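Local coordinates for extracellular solute-binding protein family 5 (Brucella melitensis, PDB 4ONY) that probably captures peptides or related solutes in the periplasm and hands them to a membrane ABC transporter for import, at residues V83-M88 against P233-K238; A123-G128 against M189-K194; S266-I271 against Y287-V292; F275-G278 against R282-K285; A370-L375 against A543-D548. All coordinates share one frame; numbering follows the deposited sequence.

Contact 1. Residues V83-M88 against P233-K238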
# COMPACT_ATOMS: atom_id res chain seq x y z
N VAL A 83 -17.73 -5.31 9.67
CA VAL A 83 -18.95 -6.09 9.51
C VAL A 83 -18.65 -7.50 9.01
O VAL A 83 -19.02 -8.49 9.64
CB VAL A 83 -19.94 -5.39 8.56
CG1 VAL A 83 -21.15 -6.25 8.28
CG2 VAL A 83 -20.36 -4.06 9.19
N TYR A 84 -17.97 -7.60 7.87
CA TYR A 84 -17.60 -8.86 7.32
C TYR A 84 -16.20 -9.26 7.76
O TYR A 84 -15.25 -8.48 7.59
CB TYR A 84 -17.64 -8.77 5.81
CG TYR A 84 -19.06 -8.59 5.26
CD1 TYR A 84 -19.98 -9.63 5.30
CD2 TYR A 84 -19.45 -7.39 4.66
CE1 TYR A 84 -21.29 -9.47 4.81
CE2 TYR A 84 -20.73 -7.24 4.14
CZ TYR A 84 -21.64 -8.28 4.22
OH TYR A 84 -22.88 -8.13 3.69
N GLN A 85 -16.07 -10.47 8.30
CA GLN A 85 -14.80 -10.96 8.81
C GLN A 85 -14.21 -12.03 7.93
O GLN A 85 -14.89 -12.63 7.10
CB GLN A 85 -14.98 -11.51 10.20
CG GLN A 85 -15.49 -10.50 11.19
CD GLN A 85 -15.58 -11.06 12.59
OE1 GLN A 85 -16.22 -12.07 12.82
NE2 GLN A 85 -14.93 -10.38 13.54
N THR A 86 -12.93 -12.24 8.13
CA THR A 86 -12.16 -13.26 7.44
C THR A 86 -11.92 -14.44 8.40
O THR A 86 -12.20 -14.36 9.61
CB THR A 86 -10.81 -12.70 7.04
OG1 THR A 86 -10.17 -12.18 8.21
CG2 THR A 86 -11.00 -11.62 6.03
N LEU A 87 -11.38 -15.53 7.86
CA LEU A 87 -11.10 -16.68 8.70
C LEU A 87 -10.02 -16.35 9.71
O LEU A 87 -10.07 -16.80 10.86
CB LEU A 87 -10.70 -17.87 7.86
CG LEU A 87 -11.91 -18.43 7.08
CD1 LEU A 87 -11.46 -19.26 5.88
CD2 LEU A 87 -12.80 -19.30 7.97
N MET A 88 -9.03 -15.57 9.28
CA MET A 88 -7.88 -15.22 10.16
C MET A 88 -7.58 -13.75 10.01
O MET A 88 -7.89 -13.16 8.96
CB MET A 88 -6.65 -16.07 9.81
CG MET A 88 -6.91 -17.57 9.93
SD MET A 88 -5.44 -18.59 9.71
CE MET A 88 -4.59 -18.20 11.24
N PRO A 233 -23.22 -5.39 21.48
CA PRO A 233 -22.68 -5.83 22.78
C PRO A 233 -22.52 -7.33 22.91
O PRO A 233 -21.78 -7.77 23.77
CB PRO A 233 -23.71 -5.31 23.80
CG PRO A 233 -24.91 -4.92 23.00
CD PRO A 233 -24.47 -4.62 21.61
N ASP A 234 -23.19 -8.11 22.08
CA ASP A 234 -23.06 -9.56 22.10
C ASP A 234 -22.09 -10.10 21.05
O ASP A 234 -22.15 -11.29 20.72
CB ASP A 234 -24.43 -10.22 21.86
CG ASP A 234 -24.54 -11.59 22.48
OD1 ASP A 234 -23.92 -11.90 23.52
OD2 ASP A 234 -25.30 -12.40 21.93
N TYR A 235 -21.23 -9.23 20.51
CA TYR A 235 -20.21 -9.63 19.53
C TYR A 235 -19.51 -10.93 20.00
O TYR A 235 -18.98 -10.98 21.07
CB TYR A 235 -19.21 -8.51 19.35
CG TYR A 235 -17.97 -8.90 18.56
CD1 TYR A 235 -18.08 -9.51 17.33
CD2 TYR A 235 -16.71 -8.69 19.06
CE1 TYR A 235 -16.96 -9.92 16.62
CE2 TYR A 235 -15.58 -9.06 18.33
CZ TYR A 235 -15.72 -9.68 17.12
OH TYR A 235 -14.61 -10.05 16.43
N TRP A 236 -19.57 -11.96 19.17
CA TRP A 236 -19.09 -13.28 19.52
C TRP A 236 -17.59 -13.31 19.84
O TRP A 236 -17.15 -14.14 20.65
CB TRP A 236 -19.35 -14.24 18.32
CG TRP A 236 -18.34 -14.05 17.22
CD1 TRP A 236 -18.44 -13.21 16.15
CD2 TRP A 236 -17.07 -14.72 17.09
NE1 TRP A 236 -17.30 -13.28 15.38
CE2 TRP A 236 -16.45 -14.20 15.92
CE3 TRP A 236 -16.41 -15.70 17.84
CZ2 TRP A 236 -15.19 -14.63 15.49
CZ3 TRP A 236 -15.16 -16.14 17.43
CH2 TRP A 236 -14.55 -15.61 16.26
N GLY A 237 -16.80 -12.41 19.22
CA GLY A 237 -15.36 -12.46 19.32
C GLY A 237 -14.74 -11.62 20.41
O GLY A 237 -13.53 -11.46 20.48
N LYS A 238 -15.58 -11.05 21.25
CA LYS A 238 -15.13 -10.04 22.22
C LYS A 238 -14.00 -10.55 23.12
O LYS A 238 -13.22 -9.76 23.58
CB LYS A 238 -16.30 -9.52 23.08
CG LYS A 238 -16.76 -10.55 24.06
CD LYS A 238 -18.16 -10.35 24.62
CE LYS A 238 -18.72 -8.96 24.41
NZ LYS A 238 -19.95 -8.94 25.25
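Q85 reaches across to Y235 and W236 with the two ends of its amide, one for each ring. Its chain is stretched out beyond CG, which carries the amide to the polar rims of both aromatic groups while the two backbones stay well apart; the closest CA atoms, those of Q85 and G237, are 10.6 Å from one another. The indole of W236 stands almost upright to the amide, their planes 82° apart, and presents its N-H edge. W236 NE1 donates to Q85 OE1 at 3.0 Å, with an N-H...O angle of 161°; the oxygen sits in the indole plane, and the N-H meets a lone pair in the carbonyl plane. Y235 comes from the opposite direction to Q85, its ring turned 66° from the amide. Q85 NE2 donates a hydrogen bond to Y235 OH at 2.9 Å, and this hydroxyl lies close to the amide plane. Over one face of the Y235 ring, G237 N lies 3.4 Å above its centre, inside the type I turn that runs from Y235 to K238. The contact is buried, and it joins the loop leading into strand 88-90 to the loop after strand 226-231. Both polar ends have further partners: S213 OG bonds Q85 OE1, and Q243 OE1 bonds Y235 OH. With a donor, W236 NE1, on the oxygen and an acceptor, Y235 OH, on the nitrogen, the amide has its flip fixed: turning it over would set N-H against N-H at the indole.

Contact 2. Residues A123-G128 against M189-K194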
# COMPACT_ATOMS: atom_id res chain seq x y z
N ALA A 123 -18.62 -18.68 17.24
CA ALA A 123 -18.79 -17.67 16.17
C ALA A 123 -20.26 -17.51 15.81
O ALA A 123 -20.91 -18.50 15.52
CB ALA A 123 -18.00 -18.07 14.95
N LYS A 124 -20.76 -16.27 15.82
CA LYS A 124 -22.14 -15.94 15.49
C LYS A 124 -22.24 -14.69 14.62
O LYS A 124 -21.47 -13.73 14.78
CB LYS A 124 -22.98 -15.68 16.75
CG LYS A 124 -23.01 -16.84 17.74
CD LYS A 124 -23.66 -16.47 19.10
CE LYS A 124 -22.76 -15.67 20.09
NZ LYS A 124 -21.60 -16.40 20.80
N TRP A 125 -23.20 -14.73 13.72
CA TRP A 125 -23.72 -13.57 13.01
C TRP A 125 -24.31 -12.58 14.02
O TRP A 125 -24.61 -12.96 15.16
CB TRP A 125 -24.78 -14.03 11.96
CG TRP A 125 -24.21 -15.03 11.02
CD1 TRP A 125 -24.47 -16.38 10.97
CD2 TRP A 125 -23.19 -14.78 10.04
NE1 TRP A 125 -23.72 -16.97 9.96
CE2 TRP A 125 -22.91 -16.01 9.40
CE3 TRP A 125 -22.50 -13.65 9.66
CZ2 TRP A 125 -21.95 -16.12 8.39
CZ3 TRP A 125 -21.52 -13.75 8.64
CH2 TRP A 125 -21.27 -14.99 8.02
N SER A 126 -24.41 -11.32 13.63
CA SER A 126 -24.89 -10.27 14.54
C SER A 126 -26.35 -10.47 14.90
O SER A 126 -26.79 -9.91 15.87
CB SER A 126 -24.70 -8.85 13.96
OG SER A 126 -25.44 -8.64 12.77
N ASP A 127 -27.10 -11.26 14.12
CA ASP A 127 -28.46 -11.64 14.51
C ASP A 127 -28.52 -12.88 15.43
O ASP A 127 -29.59 -13.36 15.76
CB ASP A 127 -29.31 -11.89 13.26
CG ASP A 127 -28.78 -13.04 12.39
OD1 ASP A 127 -27.96 -13.86 12.87
OD2 ASP A 127 -29.19 -13.13 11.22
N GLY A 128 -27.38 -13.38 15.88
CA GLY A 128 -27.37 -14.49 16.82
C GLY A 128 -27.30 -15.88 16.19
O GLY A 128 -27.08 -16.84 16.90
N MET A 189 -10.65 -13.13 1.99
CA MET A 189 -12.00 -13.48 1.60
C MET A 189 -12.88 -13.33 2.84
O MET A 189 -12.47 -13.69 3.93
CB MET A 189 -12.09 -14.93 1.10
CG MET A 189 -11.54 -15.17 -0.29
SD MET A 189 -12.53 -14.28 -1.54
CE MET A 189 -13.61 -15.60 -2.07
N PRO A 190 -14.09 -12.84 2.67
CA PRO A 190 -15.03 -12.84 3.78
C PRO A 190 -15.63 -14.19 4.06
O PRO A 190 -15.36 -15.16 3.32
CB PRO A 190 -16.11 -11.90 3.28
CG PRO A 190 -16.17 -12.22 1.82
CD PRO A 190 -14.73 -12.38 1.42
N VAL A 191 -16.39 -14.27 5.15
CA VAL A 191 -17.39 -15.28 5.30
C VAL A 191 -18.74 -14.56 5.33
O VAL A 191 -18.94 -13.62 6.10
CB VAL A 191 -17.17 -16.17 6.56
CG1 VAL A 191 -18.20 -17.29 6.61
CG2 VAL A 191 -15.78 -16.77 6.53
N LEU A 192 -19.66 -15.05 4.49
CA LEU A 192 -21.00 -14.52 4.27
C LEU A 192 -22.08 -15.44 4.87
O LEU A 192 -21.92 -16.66 4.91
CB LEU A 192 -21.29 -14.42 2.77
CG LEU A 192 -20.29 -13.60 1.96
CD1 LEU A 192 -20.68 -13.49 0.50
CD2 LEU A 192 -20.15 -12.17 2.53
N PRO A 193 -23.19 -14.85 5.34
CA PRO A 193 -24.29 -15.61 5.96
C PRO A 193 -25.31 -16.17 4.98
O PRO A 193 -26.15 -15.41 4.46
CB PRO A 193 -24.96 -14.56 6.85
CG PRO A 193 -24.71 -13.27 6.16
CD PRO A 193 -23.39 -13.41 5.47
N LYS A 194 -25.27 -17.49 4.74
CA LYS A 194 -26.22 -18.15 3.85
C LYS A 194 -27.65 -17.83 4.24
O LYS A 194 -28.46 -17.53 3.36
CB LYS A 194 -26.06 -19.65 3.91
CG LYS A 194 -26.88 -20.39 2.86
CD LYS A 194 -26.59 -21.87 2.90
CE LYS A 194 -27.32 -22.60 1.79
NZ LYS A 194 -27.06 -24.06 1.91
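V191 meets the outer rim of W125 with its backbone: V191 O is 3.3 Å from W125 CH2, at the ring edge and near its plane. The valine side chain adds a looser touch, V191 CG1 standing 4.1 Å from the same CH2; with CG1 anti to the backbone N (chi1 -176°), this is the branch that meets the indole. At L192 the side chain points away and the main chain makes the contact, L192 C lying 3.3 Å from W125 CH2. The indole belongs to the first residue of a type I turn, W125 to G128, closed by a bond from G128 N to W125 O and followed by helix 133-146; D135 of that helix takes the N-H of W125 NE1. Next comes P193, whose ring lies over a face of the indole. P193 CB sits 3.5 Å from the centroid of the W125 six-membered ring and just 9° off its normal, a CH-pi contact, while P193 CD lies farther along at 3.7 Å from W125 CH2. H195, just beyond K194, also meets the tryptophan ring, and its NE2 is hydrogen-bonded to D127 OD2 of the same turn.

Contact 3. Residues S266-I271 against Y287-V292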
# COMPACT_ATOMS: atom_id res chain seq x y z
N SER A 266 -14.71 21.02 9.32
CA SER A 266 -15.59 20.27 10.22
C SER A 266 -14.75 19.66 11.39
O SER A 266 -15.24 19.58 12.53
CB SER A 266 -16.29 19.18 9.42
OG SER A 266 -17.25 18.50 10.19
N PHE A 267 -13.50 19.25 11.11
CA PHE A 267 -12.55 18.87 12.16
C PHE A 267 -12.30 20.05 13.13
O PHE A 267 -12.33 19.86 14.35
CB PHE A 267 -11.22 18.39 11.58
CG PHE A 267 -10.16 18.15 12.63
CD1 PHE A 267 -10.30 17.13 13.55
CD2 PHE A 267 -9.04 18.94 12.70
CE1 PHE A 267 -9.35 16.91 14.54
CE2 PHE A 267 -8.07 18.72 13.65
CZ PHE A 267 -8.22 17.71 14.58
N LYS A 268 -12.05 21.23 12.58
CA LYS A 268 -11.77 22.41 13.41
C LYS A 268 -12.95 22.78 14.31
O LYS A 268 -12.74 23.23 15.41
CB LYS A 268 -11.34 23.62 12.59
CG LYS A 268 -9.93 23.52 11.99
CD LYS A 268 -9.68 24.51 10.88
CE LYS A 268 -9.93 25.93 11.31
NZ LYS A 268 -9.47 26.89 10.29
N LYS A 269 -14.19 22.54 13.84
CA LYS A 269 -15.39 22.84 14.63
C LYS A 269 -15.67 21.74 15.67
O LYS A 269 -16.54 21.89 16.49
CB LYS A 269 -16.59 22.99 13.69
N GLY A 270 -14.93 20.63 15.66
CA GLY A 270 -15.14 19.58 16.66
C GLY A 270 -16.18 18.56 16.26
O GLY A 270 -16.50 17.68 17.02
N ILE A 271 -16.64 18.61 15.02
CA ILE A 271 -17.60 17.63 14.51
C ILE A 271 -16.90 16.33 14.18
O ILE A 271 -17.44 15.29 14.43
CB ILE A 271 -18.33 18.18 13.28
CG1 ILE A 271 -19.08 19.44 13.72
CG2 ILE A 271 -19.31 17.16 12.73
CD1 ILE A 271 -19.67 20.27 12.62
N TYR A 287 -2.50 24.79 11.32
CA TYR A 287 -2.91 24.29 12.62
C TYR A 287 -2.58 25.33 13.69
O TYR A 287 -2.22 24.99 14.81
CB TYR A 287 -2.25 22.93 12.91
CG TYR A 287 -2.81 21.78 12.10
CD1 TYR A 287 -2.47 21.61 10.78
CD2 TYR A 287 -3.70 20.85 12.65
CE1 TYR A 287 -3.00 20.56 10.03
CE2 TYR A 287 -4.21 19.80 11.91
CZ TYR A 287 -3.84 19.65 10.61
OH TYR A 287 -4.34 18.62 9.83
N ASP A 288 -2.70 26.59 13.32
CA ASP A 288 -2.53 27.73 14.21
C ASP A 288 -3.87 28.20 14.81
O ASP A 288 -4.03 29.34 15.09
CB ASP A 288 -1.86 28.91 13.44
CG ASP A 288 -2.60 29.30 12.13
OD1 ASP A 288 -3.49 28.56 11.65
OD2 ASP A 288 -2.24 30.32 11.51
N PHE A 289 -4.84 27.34 14.99
CA PHE A 289 -6.14 27.73 15.54
C PHE A 289 -6.16 27.41 17.05
O PHE A 289 -5.31 26.67 17.53
CB PHE A 289 -7.29 27.07 14.78
CG PHE A 289 -7.24 25.57 14.72
CD1 PHE A 289 -6.56 24.93 13.72
CD2 PHE A 289 -7.94 24.80 15.63
CE1 PHE A 289 -6.56 23.53 13.63
CE2 PHE A 289 -7.94 23.41 15.56
CZ PHE A 289 -7.26 22.77 14.55
N PRO A 290 -7.05 28.08 17.80
CA PRO A 290 -6.92 28.13 19.27
C PRO A 290 -6.89 26.79 19.95
O PRO A 290 -6.09 26.61 20.87
CB PRO A 290 -8.18 28.89 19.70
CG PRO A 290 -8.43 29.84 18.57
CD PRO A 290 -8.06 29.05 17.32
N ALA A 291 -7.71 25.85 19.50
CA ALA A 291 -7.76 24.53 20.13
C ALA A 291 -6.38 23.88 20.16
O ALA A 291 -6.01 23.23 21.17
CB ALA A 291 -8.76 23.63 19.42
N VAL A 292 -5.59 24.08 19.09
CA VAL A 292 -4.24 23.48 19.04
C VAL A 292 -3.39 24.17 20.08
O VAL A 292 -2.67 23.50 20.82
CB VAL A 292 -3.54 23.63 17.66
CG1 VAL A 292 -2.13 23.06 17.69
CG2 VAL A 292 -4.36 22.98 16.57
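F267 O has two N-H partners: G270 N bonds it at 3.0 Å at the end of its own helix, and W571 NE1 of strand 566-571 bonds it as well. The F267 side chain points toward segment 287-292, where F267 CE2 lies 4.2 Å from F289 CZ, at the edge of the F289 ring and near its plane. The same F267 CE2 is 4.4 Å from Y287 CE2, a looser, purely apolar touch. One residue on, K268 sets its CG over F289. K268 CG stands 3.8 Å from the centroid of the F289 ring and 15° off its normal, a CH-pi contact over one face. The opposite face is covered from within its own segment by V292 CG2, 3.5 Å above the ring plane and set toward the rim. F289 thus lies sandwiched, its CG held between backbone N and carbonyl carbon (chi1 56°), which turns the ring back over the first turn of the helix it precedes. Beyond CG the lysine chain bends, and its charged end makes a long, weak ion pair with E265.

F289 is the N-cap residue of helix 290-293, and across from it helix 260-268 finishes in a Schellman motif: I271 N bonds S266 O at 3.0 Å, alongside the G270 N bond, and G270 takes positive phi. One helix end is therefore packed against the beginning of another.

Contact 4. Residues F275-G278 against R282-K285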
# COMPACT_ATOMS: atom_id res chain seq x y z
N PHE A 275 -8.17 14.10 12.19
CA PHE A 275 -7.90 14.50 10.83
C PHE A 275 -6.58 13.90 10.40
O PHE A 275 -5.52 14.20 10.99
CB PHE A 275 -7.88 16.04 10.67
CG PHE A 275 -7.78 16.49 9.24
CD1 PHE A 275 -6.55 16.59 8.62
CD2 PHE A 275 -8.92 16.75 8.51
CE1 PHE A 275 -6.43 16.93 7.31
CE2 PHE A 275 -8.82 17.14 7.19
CZ PHE A 275 -7.57 17.25 6.58
N ILE A 276 -6.64 13.02 9.41
CA ILE A 276 -5.45 12.30 8.96
C ILE A 276 -4.81 13.21 7.90
O ILE A 276 -5.45 13.49 6.89
CB ILE A 276 -5.83 10.94 8.37
CG1 ILE A 276 -6.40 10.04 9.46
CG2 ILE A 276 -4.62 10.27 7.70
CD1 ILE A 276 -7.05 8.77 8.96
N GLU A 277 -3.59 13.70 8.14
CA GLU A 277 -2.99 14.74 7.30
C GLU A 277 -1.89 14.22 6.36
O GLU A 277 -0.90 13.63 6.80
CB GLU A 277 -2.38 15.82 8.19
CG GLU A 277 -1.78 16.97 7.41
CD GLU A 277 -2.85 17.73 6.66
OE1 GLU A 277 -3.49 18.61 7.28
OE2 GLU A 277 -3.07 17.41 5.46
N GLY A 278 -2.05 14.48 5.07
CA GLY A 278 -1.00 14.23 4.08
C GLY A 278 -0.39 15.47 3.38
O GLY A 278 0.52 15.34 2.56
N ARG A 282 -0.34 22.42 4.69
CA ARG A 282 -1.42 22.54 5.68
C ARG A 282 -0.93 22.20 7.09
O ARG A 282 -1.18 22.92 8.04
CB ARG A 282 -2.63 21.64 5.31
CG ARG A 282 -3.85 21.82 6.22
CD ARG A 282 -5.16 21.35 5.55
NE ARG A 282 -5.00 19.96 5.22
CZ ARG A 282 -5.53 19.35 4.17
NH1 ARG A 282 -6.33 19.99 3.34
NH2 ARG A 282 -5.25 18.10 3.97
N TRP A 283 -0.20 21.10 7.22
CA TRP A 283 0.34 20.70 8.52
C TRP A 283 1.22 21.82 9.12
O TRP A 283 1.13 22.12 10.28
CB TRP A 283 1.18 19.45 8.35
CG TRP A 283 1.64 18.75 9.66
CD1 TRP A 283 2.93 18.67 10.12
CD2 TRP A 283 0.84 18.04 10.61
NE1 TRP A 283 2.98 17.94 11.26
CE2 TRP A 283 1.71 17.54 11.60
CE3 TRP A 283 -0.51 17.76 10.71
CZ2 TRP A 283 1.27 16.75 12.67
CZ3 TRP A 283 -0.96 16.97 11.79
CH2 TRP A 283 -0.07 16.47 12.75
N GLU A 284 2.04 22.45 8.29
CA GLU A 284 2.99 23.45 8.73
C GLU A 284 2.31 24.76 9.06
O GLU A 284 2.68 25.38 10.01
CB GLU A 284 4.02 23.68 7.63
CG GLU A 284 4.90 24.90 7.78
CD GLU A 284 5.96 24.68 8.83
OE1 GLU A 284 6.23 23.49 9.11
OE2 GLU A 284 6.52 25.70 9.35
N LYS A 285 1.30 25.15 8.29
CA LYS A 285 0.73 26.50 8.34
C LYS A 285 -0.61 26.63 9.04
O LYS A 285 -0.89 27.67 9.64
CB LYS A 285 0.48 26.99 6.90
CG LYS A 285 1.74 27.17 6.10
CD LYS A 285 2.59 28.28 6.66
CE LYS A 285 3.64 28.73 5.66
NZ LYS A 285 4.36 29.94 6.16
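F275, at the start of the first segment, sets the edge of its ring against a face of the R282 guanidinium. F275 CZ is 3.5 Å above the guanidinium plane, toward its rim, and 3.6 Å from R282 NH2; ring and guanidinium planes are 81° apart, and NH2 lies near the plane of the phenyl. E277 has the largest share of the contact. E277 CG is anti to the backbone N and the chain bends at chi2 (66°), which swings the carboxylate round to face R282. The arginine grips it side-on with two nitrogens: R282 NE donates to E277 OE1 at 2.9 Å, nearly straight at 168°, and R282 NH2 donates to E277 OE2 at 2.7 Å. Both oxygens use their syn lone pairs, and the two flat groups are close to coplanar, although OE2 is tilted somewhat from the guanidinium plane. The methylenes of E277 do separate work, sliding past W283 so that E277 CG rests 3.6 Å from W283 CE3. W567, from the neighbouring strand, stacks on that indole. The contact thus holds strand 274-277, an outermost strand of its three-stranded antiparallel sheet, to helix 280-285, which follows after a short connection.

Each carboxylate oxygen has a second donor, OE1 from Y287 OH and OE2 from N279 N, and R282 NH2 also forms a salt bridge to E260. So many donors around a buried glutamate would favour its ionised form, while the arginine serves two acids and is held flat against the phenyl edge.

Contact 5. Residues A370-L375 against A543-D548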
# COMPACT_ATOMS: atom_id res chain seq x y z
N ALA A 370 25.62 -12.27 1.30
CA ALA A 370 26.10 -13.40 0.53
C ALA A 370 25.04 -13.95 -0.42
O ALA A 370 25.34 -14.31 -1.55
CB ALA A 370 26.60 -14.52 1.45
N ARG A 371 23.80 -14.01 0.04
CA ARG A 371 22.72 -14.48 -0.82
C ARG A 371 22.48 -13.53 -2.03
O ARG A 371 22.31 -14.00 -3.15
CB ARG A 371 21.43 -14.67 0.01
CG ARG A 371 20.21 -15.09 -0.78
CD ARG A 371 20.41 -16.42 -1.48
NE ARG A 371 19.18 -16.87 -2.14
CZ ARG A 371 19.13 -17.68 -3.20
NH1 ARG A 371 20.23 -18.18 -3.77
NH2 ARG A 371 17.94 -17.99 -3.74
N GLU A 372 22.44 -12.22 -1.80
CA GLU A 372 22.30 -11.25 -2.90
C GLU A 372 23.43 -11.40 -3.93
O GLU A 372 23.17 -11.43 -5.14
CB GLU A 372 22.32 -9.81 -2.39
CG GLU A 372 21.17 -9.40 -1.47
CD GLU A 372 21.21 -7.89 -1.22
OE1 GLU A 372 20.87 -7.16 -2.19
OE2 GLU A 372 21.68 -7.46 -0.12
N ARG A 373 24.65 -11.53 -3.46
CA ARG A 373 25.79 -11.66 -4.36
C ARG A 373 25.71 -12.95 -5.18
O ARG A 373 26.02 -12.95 -6.37
CB ARG A 373 27.12 -11.52 -3.60
CG ARG A 373 27.37 -10.07 -3.15
CD ARG A 373 28.62 -9.93 -2.30
NE ARG A 373 28.65 -8.58 -1.69
CZ ARG A 373 29.14 -7.49 -2.27
NH1 ARG A 373 29.71 -7.57 -3.49
NH2 ARG A 373 29.10 -6.35 -1.64
N GLU A 374 25.26 -14.03 -4.54
CA GLU A 374 24.99 -15.30 -5.24
C GLU A 374 23.93 -15.12 -6.32
O GLU A 374 24.12 -15.53 -7.45
CB GLU A 374 24.57 -16.35 -4.23
CG GLU A 374 24.24 -17.69 -4.82
CD GLU A 374 23.80 -18.72 -3.79
OE1 GLU A 374 22.96 -18.48 -2.89
OE2 GLU A 374 24.29 -19.83 -3.91
N LEU A 375 22.84 -14.44 -5.99
CA LEU A 375 21.75 -14.21 -6.91
C LEU A 375 22.17 -13.34 -8.12
O LEU A 375 21.71 -13.56 -9.21
CB LEU A 375 20.58 -13.52 -6.21
CG LEU A 375 19.74 -14.40 -5.29
CD1 LEU A 375 18.76 -13.54 -4.49
CD2 LEU A 375 18.99 -15.48 -6.09
N ALA A 543 16.39 -11.29 -1.38
CA ALA A 543 15.97 -11.25 -2.79
C ALA A 543 15.35 -9.92 -3.15
O ALA A 543 15.56 -9.40 -4.25
CB ALA A 543 15.00 -12.40 -3.09
N VAL A 544 14.57 -9.35 -2.23
CA VAL A 544 13.95 -8.06 -2.50
C VAL A 544 14.99 -6.95 -2.56
O VAL A 544 14.93 -6.07 -3.42
CB VAL A 544 12.86 -7.71 -1.48
CG1 VAL A 544 12.26 -6.34 -1.80
CG2 VAL A 544 11.71 -8.74 -1.51
N ARG A 545 15.93 -6.98 -1.63
CA ARG A 545 17.01 -6.00 -1.68
C ARG A 545 17.76 -6.09 -3.04
O ARG A 545 18.13 -5.06 -3.62
CB ARG A 545 17.96 -6.20 -0.52
CG ARG A 545 17.36 -5.74 0.82
CD ARG A 545 18.39 -5.90 1.94
NE ARG A 545 17.84 -5.52 3.23
CZ ARG A 545 18.33 -5.91 4.39
NH1 ARG A 545 19.44 -6.61 4.48
NH2 ARG A 545 17.73 -5.52 5.49
N ALA A 546 17.98 -7.31 -3.53
CA ALA A 546 18.68 -7.48 -4.79
C ALA A 546 17.86 -6.88 -5.93
O ALA A 546 18.43 -6.20 -6.78
CB ALA A 546 18.97 -8.96 -5.04
N LEU A 547 16.53 -7.06 -5.90
CA LEU A 547 15.64 -6.42 -6.88
C LEU A 547 15.81 -4.91 -6.79
O LEU A 547 16.02 -4.24 -7.80
CB LEU A 547 14.16 -6.82 -6.69
CG LEU A 547 13.14 -6.17 -7.67
CD1 LEU A 547 13.48 -6.42 -9.13
CD2 LEU A 547 11.74 -6.69 -7.43
N ASP A 548 15.77 -4.37 -5.57
CA ASP A 548 15.94 -2.94 -5.35
C ASP A 548 17.24 -2.45 -6.00
O ASP A 548 17.25 -1.42 -6.70
CB ASP A 548 15.90 -2.63 -3.84
CG ASP A 548 15.78 -1.16 -3.53
OD1 ASP A 548 14.96 -0.50 -4.18
OD2 ASP A 548 16.41 -0.68 -2.57
O HOH W 1 21.17 -7.83 2.39
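The charged contacts centre on E372, which reaches from helix 370-376 toward R545 and A546 on helix 537-553. Its CG is anti to the carbonyl carbon (chi1 -64°) and the chain beyond is extended, placing the carboxylate above the backbone between those two residues. E372 OE1 is 3.2 Å from A546 N, but the angle is too poor for a hydrogen bond; the partner of this oxygen is R549 NE, in a salt bridge one turn further along the same helix. E372 OE2 and R545 NH1 are too far apart for a direct pair, 5.2 Å, and a water spans the gap. That water donates to E372 OE2 at 2.6 Å and accepts from R545 NH1 at 3.0 Å, lying in the guanidinium plane. R545 NH2 turns elsewhere, to Q360 O. Within helix 370-376, R371 NH1 makes a salt bridge with E374 OE1 at 2.9 Å along the exposed side.

This is oblique helix-helix packing: helix 370-376 lies on helix 537-553, with helix 522-533 beside both. The two cross at -56°, with their axes 9.1 Å apart at closest approach. A small residue, A546, faces helix 370-376 where the backbones are nearest, so the CA atoms of E372 and A546 come within 5.6 Å.

Apolar contact is provided by L375, which points toward the other helix and brings its CD1 branch to 4.0 Å from A543 CA. A530 of helix 522-533 touches L375 too. The other branch, L375 CD2, lies over a face of the R371 guanidinium.

How the contacts relate
From the N terminus, contact 1 opens first and closes a long loop from 83-88 to 233-238. Contact 2 nests inside it, and the two touch: Q85 O lies 3.0 Å from V191 N, a probable hydrogen bond, while W236 packs on A123 and K124. Together they tie loops around strand 97-108 and helix 133-146. Contact 3 comes next in series and encloses contact 4; both sit around the three-stranded sheet of 274-277, 566-571 and 297-302, with Y287 shared between them. Contact 5 closes last, joining 370-375 to helix 537-553 far along the chain, its centre about 49 Å from that of contact 3, on the opposite side of the chain's centre.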